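Local coordinates for protein P35 antigen (Borrelia burgdorferi, PDB 4ALY) that is an outer surface lipoprotein of the Lyme disease spirochaete, critical for infection after a tick bite, at residues D262-L265 and D266-T270. Numbering follows the deposited sequence.
Sequences DIIL and DLVNT
D262 to T270 make about two and a half turns of alpha-helix within helix 254-275, in the all-helical fold of this Borrelia surface lipoprotein, the N-H groups of D266 to N269 each reaching the carbonyl four residues back. D266 N bonds to D262 O at 2.9 Å, and V268 N to I264 O and N269 N to L265 O run straighter, with an N-H...O angle of 167° at L265 O. The N-H of L267 is shared: it goes to I263 O, bent to 135°, with a weak second bond to I264 O.

Side chains four apart line up along the helix. I263 and L267 lie side by side and point the same way, CG2 of the isoleucine 4.2 Å from CD1 of the leucine. On the next strip the CG2 methyls of I264 and V268 come to 4.4 Å, and both residues pack on helix 163-189, I264 on S176 and A180, V268 on E183 and K187. L267, the buried residue of the group, turns to D209 and L213 of helix 200-233. The surface side carries L265, where chi1 (-174°) sets CG opposite the backbone N; its side chain and that of N269 cross at a slant, CD1 of L265 lying 3.9 Å from OD1 and 4.0 Å from ND2 of N269. The carboxylates of D262 and D266 stay 6.1 Å apart, OD2 to OD2. D266 O takes two donors from T270, the backbone N and OG1, the latter at 2.7 Å and nearly in line with the C=O bond.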
ATOM      1  N   ASP A 262      -2.392 -11.815   5.752  1.00 26.74           N
ATOM      2  CA  ASP A 262      -3.337 -12.304   6.758  1.00 26.86           C
ATOM      3  C   ASP A 262      -3.987 -11.179   7.504  1.00 26.47           C
ATOM      4  O   ASP A 262      -5.197 -11.166   7.605  1.00 24.42           O
ATOM      5  CB  ASP A 262      -2.660 -13.217   7.787  1.00 27.16           C
ATOM      6  CG  ASP A 262      -2.292 -14.592   7.215  1.00 29.63           C
ATOM      7  OD1 ASP A 262      -2.797 -15.002   6.130  1.00 25.04           O
ATOM      8  OD2 ASP A 262      -1.473 -15.254   7.890  1.00 31.36           O
ATOM      9  N   ILE A 263      -3.160 -10.237   7.993  1.00 27.88           N
ATOM     10  CA  ILE A 263      -3.588  -9.076   8.763  1.00 29.15           C
ATOM     11  C   ILE A 263      -4.498  -8.132   7.977  1.00 31.20           C
ATOM     12  O   ILE A 263      -5.546  -7.713   8.494  1.00 31.32           O
ATOM     13  CB  ILE A 263      -2.391  -8.308   9.314  1.00 33.16           C
ATOM     14  CG1 ILE A 263      -1.403  -9.297   9.904  1.00 37.96           C
ATOM     15  CG2 ILE A 263      -2.835  -7.292  10.368  1.00 36.67           C
ATOM     16  CD1 ILE A 263      -0.294  -8.680  10.746  1.00 46.89           C
ATOM     17  N   ILE A 264      -4.135  -7.843   6.723  1.00 28.84           N
ATOM     18  CA  ILE A 264      -5.008  -7.065   5.856  1.00 29.61           C
ATOM     19  C   ILE A 264      -6.399  -7.687   5.674  1.00 29.99           C
ATOM     20  O   ILE A 264      -7.431  -6.993   5.834  1.00 29.53           O
ATOM     21  CB  ILE A 264      -4.392  -6.812   4.474  1.00 28.92           C
ATOM     22  CG1 ILE A 264      -3.354  -5.699   4.572  1.00 28.75           C
ATOM     23  CG2 ILE A 264      -5.491  -6.401   3.505  1.00 27.16           C
ATOM     24  CD1 ILE A 264      -2.239  -5.807   3.554  1.00 29.65           C
ATOM     25  N   LEU A 265      -6.434  -8.972   5.332  1.00 30.14           N
ATOM     26  CA  LEU A 265      -7.721  -9.698   5.166  1.00 32.47           C
ATOM     27  C   LEU A 265      -8.492  -9.704   6.483  1.00 31.24           C
ATOM     28  O   LEU A 265      -9.683  -9.473   6.497  1.00 29.47           O
ATOM     29  CB  LEU A 265      -7.461 -11.128   4.702  1.00 33.83           C
ATOM     30  CG  LEU A 265      -8.609 -12.055   4.322  1.00 42.43           C
ATOM     31  CD1 LEU A 265      -9.512 -11.373   3.279  1.00 42.03           C
ATOM     32  CD2 LEU A 265      -8.076 -13.421   3.821  1.00 36.15           C
ATOM     33  N   ASP A 266      -7.801  -9.918   7.600  1.00 31.31           N
ATOM     34  CA  ASP A 266      -8.453  -9.841   8.909  1.00 32.30           C
ATOM     35  C   ASP A 266      -9.082  -8.473   9.168  1.00 30.22           C
ATOM     36  O   ASP A 266     -10.107  -8.385   9.814  1.00 33.87           O
ATOM     37  CB  ASP A 266      -7.505 -10.243  10.054  1.00 31.61           C
ATOM     38  CG  ASP A 266      -7.061 -11.738   9.976  1.00 32.54           C
ATOM     39  OD1 ASP A 266      -7.760 -12.548   9.345  1.00 33.50           O
ATOM     40  OD2 ASP A 266      -5.992 -12.100  10.528  1.00 33.67           O
ATOM     41  N   LEU A 267      -8.463  -7.418   8.669  1.00 28.46           N
ATOM     42  CA  LEU A 267      -8.922  -6.061   8.911  1.00 28.88           C
ATOM     43  C   LEU A 267     -10.081  -5.661   7.993  1.00 30.62           C
ATOM     44  O   LEU A 267     -11.032  -4.972   8.419  1.00 33.81           O
ATOM     45  CB  LEU A 267      -7.761  -5.103   8.744  1.00 29.76           C
ATOM     46  CG  LEU A 267      -6.702  -5.171   9.839  1.00 31.30           C
ATOM     47  CD1 LEU A 267      -5.571  -4.269   9.409  1.00 32.56           C
ATOM     48  CD2 LEU A 267      -7.170  -4.730  11.224  1.00 29.29           C
ATOM     49  N   VAL A 268     -10.028  -6.104   6.736  1.00 29.32           N
ATOM     50  CA  VAL A 268     -11.170  -5.933   5.859  1.00 26.88           C
ATOM     51  C   VAL A 268     -12.424  -6.704   6.365  1.00 29.57           C
ATOM     52  O   VAL A 268     -13.494  -6.113   6.538  1.00 30.12           O
ATOM     53  CB  VAL A 268     -10.825  -6.285   4.398  1.00 26.07           C
ATOM     54  CG1 VAL A 268     -12.109  -6.287   3.566  1.00 26.48           C
ATOM     55  CG2 VAL A 268      -9.755  -5.311   3.815  1.00 21.19           C
ATOM     56  N   ASN A 269     -12.287  -8.007   6.602  1.00 31.07           N
ATOM     57  CA  ASN A 269     -13.393  -8.814   7.103  1.00 35.62           C
ATOM     58  C   ASN A 269     -13.991  -8.239   8.382  1.00 34.20           C
ATOM     59  O   ASN A 269     -15.195  -8.030   8.452  1.00 36.58           O
ATOM     60  CB  ASN A 269     -13.010 -10.293   7.314  1.00 36.18           C
ATOM     61  CG  ASN A 269     -12.703 -11.034   6.006  1.00 40.51           C
ATOM     62  OD1 ASN A 269     -12.154 -12.131   6.055  1.00 48.77           O
ATOM     63  ND2 ASN A 269     -13.053 -10.465   4.852  1.00 36.80           N
ATOM     64  N   THR A 270     -13.161  -7.974   9.381  1.00 32.30           N
ATOM     65  CA  THR A 270     -13.644  -7.342  10.611  1.00 33.97           C
ATOM     66  C   THR A 270     -14.531  -6.086  10.376  1.00 37.92           C
ATOM     67  O   THR A 270     -15.561  -5.875  11.053  1.00 37.47           O
ATOM     68  CB  THR A 270     -12.457  -7.034  11.505  1.00 35.00           C
ATOM     69  OG1 THR A 270     -11.871  -8.282  11.844  1.00 35.75           O
ATOM     70  CG2 THR A 270     -12.846  -6.279  12.797  1.00 38.29           C
TER